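Local coordinates for ATP-dependent helicase FUN30 (Saccharomyces cerevisiae S288c, PDB 5GN1), which is an ATP-dependent chromatin remodeller and DNA helicase that shifts nucleosomes, promotes end resection at double-strand breaks and takes part in heterochromatin organization, at residues K191-L194 with K195-V199; L215-L218 with E219-S223. All coordinates share one frame; numbering follows the deposited sequence.

Overall arrangement
Both contacts lie in the helicase C-terminal, RecA-like part of the remodeller's ATPase, and each is a short run along a single helix. Contact 1 comes first in the chain, on helix 185-200; strand 205-209 follows, and then helix 212-224 carries contact 2. The two helices thus flank strand 205-209 in the sequence, and both send side chains onto the parallel sheet, sharing strand 256-260. Their centres are about 15 Å apart, yet the contacts meet directly: L194 CD1 packs 3.7 Å from L222 CD2. Contact 2 is the more buried, and the pair together forms part of one helical layer over the sheet.

Contact 1: K191-L194 with K195-V199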
ATOM      1  N   LYS A 191       7.316   2.456 -12.603  1.00 21.62           N
ATOM      2  CA  LYS A 191       8.506   2.045 -13.336  1.00 24.52           C
ATOM      3  C   LYS A 191       8.837   3.047 -14.433  1.00 26.06           C
ATOM      4  O   LYS A 191      10.012   3.384 -14.651  1.00 24.38           O
ATOM      5  CB  LYS A 191       8.256   0.632 -13.875  1.00 23.55           C
ATOM      6  CG  LYS A 191       9.110   0.116 -14.982  1.00 36.08           C
ATOM      7  CD  LYS A 191       8.477  -1.195 -15.472  1.00 40.54           C
ATOM      8  CE  LYS A 191       9.162  -1.737 -16.714  1.00 46.85           C
ATOM      9  NZ  LYS A 191      10.554  -2.186 -16.428  1.00 49.29           N
ATOM     10  N   LYS A 192       7.808   3.581 -15.087  1.00 26.74           N
ATOM     11  CA  LYS A 192       8.016   4.621 -16.090  1.00 24.79           C
ATOM     12  C   LYS A 192       8.559   5.897 -15.452  1.00 26.71           C
ATOM     13  O   LYS A 192       9.566   6.459 -15.909  1.00 24.21           O
ATOM     14  CB  LYS A 192       6.701   4.887 -16.824  1.00 27.81           C
ATOM     15  CG  LYS A 192       6.765   6.020 -17.824  1.00 29.56           C
ATOM     16  CD  LYS A 192       5.476   6.156 -18.613  1.00 36.61           C
ATOM     17  CE  LYS A 192       5.541   7.358 -19.554  1.00 45.62           C
ATOM     18  NZ  LYS A 192       4.311   7.457 -20.386  1.00 51.74           N
ATOM     19  N   LEU A 193       7.936   6.341 -14.361  1.00 25.17           N
ATOM     20  CA  LEU A 193       8.387   7.563 -13.705  1.00 20.33           C
ATOM     21  C   LEU A 193       9.795   7.416 -13.129  1.00 24.38           C
ATOM     22  O   LEU A 193      10.609   8.344 -13.230  1.00 21.70           O
ATOM     23  CB  LEU A 193       7.397   7.957 -12.617  1.00 18.44           C
ATOM     24  CG  LEU A 193       7.632   9.339 -12.015  1.00 26.50           C
ATOM     25  CD1 LEU A 193       7.741  10.405 -13.111  1.00 32.60           C
ATOM     26  CD2 LEU A 193       6.537   9.685 -11.028  1.00 28.09           C
ATOM     27  N   LEU A 194      10.106   6.261 -12.526  1.00 20.40           N
ATOM     28  CA  LEU A 194      11.438   6.057 -11.958  1.00 21.51           C
ATOM     29  C   LEU A 194      12.520   6.076 -13.040  1.00 22.17           C
ATOM     30  O   LEU A 194      13.620   6.598 -12.818  1.00 21.53           O
ATOM     31  CB  LEU A 194      11.484   4.745 -11.175  1.00 23.28           C
ATOM     32  CG  LEU A 194      10.690   4.724  -9.857  1.00 19.88           C
ATOM     33  CD1 LEU A 194      10.864   3.391  -9.178  1.00 19.88           C
ATOM     34  CD2 LEU A 194      11.098   5.865  -8.934  1.00 20.68           C
ATOM     35  N   LYS A 195      12.233   5.501 -14.213  1.00 22.10           N
ATOM     36  CA  LYS A 195      13.208   5.536 -15.297  1.00 23.68           C
ATOM     37  C   LYS A 195      13.515   6.971 -15.724  1.00 22.90           C
ATOM     38  O   LYS A 195      14.680   7.332 -15.931  1.00 22.20           O
ATOM     39  CB  LYS A 195      12.720   4.709 -16.488  1.00 26.53           C
ATOM     40  CG  LYS A 195      13.834   4.507 -17.516  1.00 29.93           C
ATOM     41  CD  LYS A 195      13.339   4.119 -18.892  1.00 47.05           C
ATOM     42  CE  LYS A 195      14.395   4.451 -19.954  1.00 50.34           C
ATOM     43  NZ  LYS A 195      14.619   5.925 -20.105  1.00 49.98           N
ATOM     44  N   THR A 196      12.488   7.808 -15.847  1.00 19.96           N
ATOM     45  CA  THR A 196      12.718   9.215 -16.154  1.00 24.47           C
ATOM     46  C   THR A 196      13.599   9.879 -15.099  1.00 23.47           C
ATOM     47  O   THR A 196      14.588  10.538 -15.432  1.00 24.18           O
ATOM     48  CB  THR A 196      11.383   9.949 -16.265  1.00 28.01           C
ATOM     49  OG1 THR A 196      10.629   9.401 -17.354  1.00 27.87           O
ATOM     50  CG2 THR A 196      11.621  11.425 -16.497  1.00 28.54           C
ATOM     51  N   ILE A 197      13.252   9.716 -13.817  1.00 22.18           N
ATOM     52  CA  ILE A 197      13.953  10.423 -12.743  1.00 21.44           C
ATOM     53  C   ILE A 197      15.387   9.932 -12.624  1.00 19.95           C
ATOM     54  O   ILE A 197      16.335  10.724 -12.503  1.00 24.10           O
ATOM     55  CB  ILE A 197      13.203  10.234 -11.407  1.00 23.25           C
ATOM     56  CG1 ILE A 197      11.852  10.945 -11.420  1.00 28.36           C
ATOM     57  CG2 ILE A 197      14.066  10.683 -10.213  1.00 20.09           C
ATOM     58  CD1 ILE A 197      10.979  10.551 -10.234  1.00 23.92           C
ATOM     59  N   ILE A 198      15.570   8.619 -12.631  1.00 19.31           N
ATOM     60  CA  ILE A 198      16.844   8.027 -12.240  1.00 20.64           C
ATOM     61  C   ILE A 198      17.774   7.856 -13.435  1.00 25.93           C
ATOM     62  O   ILE A 198      18.960   8.178 -13.356  1.00 29.57           O
ATOM     63  CB  ILE A 198      16.604   6.692 -11.506  1.00 24.26           C
ATOM     64  CG1 ILE A 198      15.798   6.931 -10.228  1.00 19.08           C
ATOM     65  CG2 ILE A 198      17.931   6.026 -11.146  1.00 24.26           C
ATOM     66  CD1 ILE A 198      15.292   5.654  -9.585  1.00 22.92           C
ATOM     67  N   VAL A 199      17.260   7.368 -14.563  1.00 25.90           N
ATOM     68  CA  VAL A 199      18.114   7.147 -15.725  1.00 28.81           C
ATOM     69  C   VAL A 199      18.252   8.422 -16.548  1.00 29.71           C
ATOM     70  O   VAL A 199      19.366   8.843 -16.868  1.00 30.17           O
ATOM     71  CB  VAL A 199      17.574   5.979 -16.573  1.00 27.96           C
ATOM     72  CG1 VAL A 199      18.564   5.617 -17.678  1.00 31.31           C
ATOM     73  CG2 VAL A 199      17.312   4.769 -15.695  1.00 29.32           C
TER
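The flat groups that join K191-L194 to K195-V199 are four peptide carbonyls in a stretch of helix 185-200, an alpha-helix of the RecA-like lobe with one side against the sheet and the other open to solvent. None takes its N-H squarely in the carbonyl plane: K195 N is tilted 33° from the plane of K191 C=O, whereas the donors to K192, L193 and L194 lie nearer to theirs. At the last of these, I198 N reaches L194 O at 2.8 Å, while I197 N is 3.0 Å from L193 O.

Side chains crowd the same oxygens. I197 CG1 stands anti to its carbonyl carbon (chi1 -68°), which carries it back to 3.4 Å from L193 O and lets CD1 continue to L193 CG, 4.0 Å away; the two side chains cross at a slant. I198 does the same one residue on, its CG1 3.4 Å from L194 O. T196 OG1 also faces back along the helix, but its approach to K192 O is at best weak.

Toward the sheet, L194 and I197 touch V205, and L194 and I198 touch I256. K195 points its amine elsewhere, to a salt bridge with D200, although its CB still rests near K191 O. Between L194 and I198, the closest apolar approach is CB to CD1, at 4.2 Å.

Contact 2: L215-L218 with E219-S223; sequences LDIL and EMVLS
From L215-L218 into E219-S223 the backbone of helix 212-224, in the RecA-like lobe, is helical throughout but not uniformly wound. E219 N bonds to L215 O at 3.1 Å and leans weakly on D216 O as well. One residue on, M220 N stands 3.8 Å from D216 O and instead makes a weak, bent bond (125° at the hydrogen) to I217 O, a local tightening toward a 3-10 turn. Regular alpha spacing then resumes: V221 N lies in the carbonyl plane of I217, and L222 N meets L218 O at 2.8 Å. I217 O thus takes two donors, weakly M220 N and more squarely V221 N.

Several side chains fold back over these carbonyls. With chi1 at -68°, the CG of E219 lies beside its own backbone N and opposite the carbonyl carbon, a turn that sets it 3.3 Å from L215 O before the chain runs out, extended, to its carboxylate. There E219 OE2 and D216 OD1, 4.8 Å apart, both form salt bridges with NH1 of R231 on the edge strand 229-232; the shared arginine probably offsets the repulsion between the two acids. This joins the helix to the rim of the sheet.

The apolar side chains point different ways: L215 and L222 onto I258 of strand 256-260, L218 onto I187 and L190 of helix 185-200, and I217 and M220 onto F158 of helix 157-166. Within the helix, V221 turns its CG2 branch back along the chain, where it passes 4.3 Å from I217 CG2, while L222 CG sits 3.2 Å from L218 O.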
ATOM      1  N   LEU A 215       5.021  -0.685   1.216  1.00 17.52           N
ATOM      2  CA  LEU A 215       6.479  -0.545   1.297  1.00 17.31           C
ATOM      3  C   LEU A 215       7.185  -1.899   1.185  1.00 19.93           C
ATOM      4  O   LEU A 215       8.211  -2.025   0.499  1.00 17.93           O
ATOM      5  CB  LEU A 215       6.870   0.154   2.603  1.00 18.00           C
ATOM      6  CG  LEU A 215       6.403   1.619   2.698  1.00 21.02           C
ATOM      7  CD1 LEU A 215       6.830   2.263   3.991  1.00 23.01           C
ATOM      8  CD2 LEU A 215       6.934   2.433   1.505  1.00 21.04           C
ATOM      9  N   ASP A 216       6.649  -2.924   1.853  1.00 16.88           N
ATOM     10  CA  ASP A 216       7.205  -4.271   1.731  1.00 17.42           C
ATOM     11  C   ASP A 216       7.188  -4.747   0.284  1.00 16.96           C
ATOM     12  O   ASP A 216       8.162  -5.341  -0.202  1.00 20.74           O
ATOM     13  CB  ASP A 216       6.418  -5.249   2.621  1.00 18.48           C
ATOM     14  CG  ASP A 216       6.436  -4.867   4.109  1.00 27.68           C
ATOM     15  OD1 ASP A 216       7.339  -4.117   4.540  1.00 27.83           O
ATOM     16  OD2 ASP A 216       5.551  -5.340   4.863  1.00 25.96           O
ATOM     17  N   ILE A 217       6.083  -4.517  -0.421  1.00 16.78           N
ATOM     18  CA  ILE A 217       6.017  -4.964  -1.810  1.00 18.20           C
ATOM     19  C   ILE A 217       7.016  -4.196  -2.656  1.00 18.86           C
ATOM     20  O   ILE A 217       7.668  -4.761  -3.545  1.00 16.84           O
ATOM     21  CB  ILE A 217       4.593  -4.810  -2.366  1.00 17.83           C
ATOM     22  CG1 ILE A 217       3.628  -5.743  -1.637  1.00 21.44           C
ATOM     23  CG2 ILE A 217       4.589  -5.115  -3.851  1.00 20.65           C
ATOM     24  CD1 ILE A 217       2.150  -5.433  -1.929  1.00 16.78           C
ATOM     25  N   LEU A 218       7.128  -2.889  -2.411  1.00 17.01           N
ATOM     26  CA  LEU A 218       8.023  -2.056  -3.209  1.00 19.18           C
ATOM     27  C   LEU A 218       9.466  -2.495  -3.073  1.00 19.06           C
ATOM     28  O   LEU A 218      10.253  -2.313  -4.006  1.00 20.78           O
ATOM     29  CB  LEU A 218       7.879  -0.583  -2.808  1.00 15.95           C
ATOM     30  CG  LEU A 218       6.649   0.167  -3.301  1.00 26.39           C
ATOM     31  CD1 LEU A 218       6.629   1.597  -2.762  1.00 19.50           C
ATOM     32  CD2 LEU A 218       6.608   0.168  -4.826  1.00 24.81           C
ATOM     33  N   GLU A 219       9.840  -3.079  -1.930  1.00 18.38           N
ATOM     34  CA  GLU A 219      11.219  -3.531  -1.782  1.00 21.53           C
ATOM     35  C   GLU A 219      11.562  -4.583  -2.836  1.00 24.84           C
ATOM     36  O   GLU A 219      12.648  -4.554  -3.425  1.00 21.13           O
ATOM     37  CB  GLU A 219      11.449  -4.055  -0.363  1.00 21.32           C
ATOM     38  CG  GLU A 219      11.396  -2.960   0.713  1.00 20.74           C
ATOM     39  CD  GLU A 219      11.924  -3.465   2.058  1.00 31.02           C
ATOM     40  OE1 GLU A 219      12.515  -4.555   2.076  1.00 36.09           O
ATOM     41  OE2 GLU A 219      11.752  -2.791   3.093  1.00 29.62           O
ATOM     42  N   MET A 220      10.624  -5.493  -3.131  1.00 21.46           N
ATOM     43  CA  MET A 220      10.883  -6.485  -4.172  1.00 19.87           C
ATOM     44  C   MET A 220      10.835  -5.864  -5.559  1.00 22.32           C
ATOM     45  O   MET A 220      11.637  -6.228  -6.427  1.00 21.88           O
ATOM     46  CB  MET A 220       9.891  -7.642  -4.072  1.00 26.02           C
ATOM     47  CG  MET A 220      10.009  -8.422  -2.783  1.00 29.98           C
ATOM     48  SD  MET A 220       9.281 -10.061  -2.989  1.00 33.38           S
ATOM     49  CE  MET A 220      10.467 -10.798  -4.116  1.00 35.15           C
ATOM     50  N   VAL A 221       9.904  -4.931  -5.781  1.00 19.57           N
ATOM     51  CA  VAL A 221       9.835  -4.203  -7.051  1.00 19.06           C
ATOM     52  C   VAL A 221      11.163  -3.511  -7.346  1.00 21.24           C
ATOM     53  O   VAL A 221      11.718  -3.627  -8.448  1.00 19.61           O
ATOM     54  CB  VAL A 221       8.670  -3.192  -7.021  1.00 19.06           C
ATOM     55  CG1 VAL A 221       8.702  -2.256  -8.243  1.00 19.70           C
ATOM     56  CG2 VAL A 221       7.316  -3.900  -6.930  1.00 19.74           C
ATOM     57  N   LEU A 222      11.690  -2.764  -6.368  1.00 22.35           N
ATOM     58  CA  LEU A 222      12.894  -1.980  -6.632  1.00 20.53           C
ATOM     59  C   LEU A 222      14.096  -2.885  -6.878  1.00 24.94           C
ATOM     60  O   LEU A 222      14.940  -2.574  -7.731  1.00 22.84           O
ATOM     61  CB  LEU A 222      13.149  -0.990  -5.483  1.00 19.63           C
ATOM     62  CG  LEU A 222      12.027   0.059  -5.310  1.00 17.53           C
ATOM     63  CD1 LEU A 222      12.299   1.060  -4.180  1.00 18.31           C
ATOM     64  CD2 LEU A 222      11.758   0.801  -6.624  1.00 21.80           C
ATOM     65  N   SER A 223      14.161  -4.029  -6.184  1.00 21.32           N
ATOM     66  CA  SER A 223      15.224  -4.999  -6.420  1.00 22.11           C
ATOM     67  C   SER A 223      15.133  -5.584  -7.822  1.00 27.62           C
ATOM     68  O   SER A 223      16.151  -5.720  -8.513  1.00 24.57           O
ATOM     69  CB  SER A 223      15.159  -6.111  -5.369  1.00 30.38           C
ATOM     70  OG  SER A 223      16.132  -7.117  -5.621  1.00 35.26           O
TER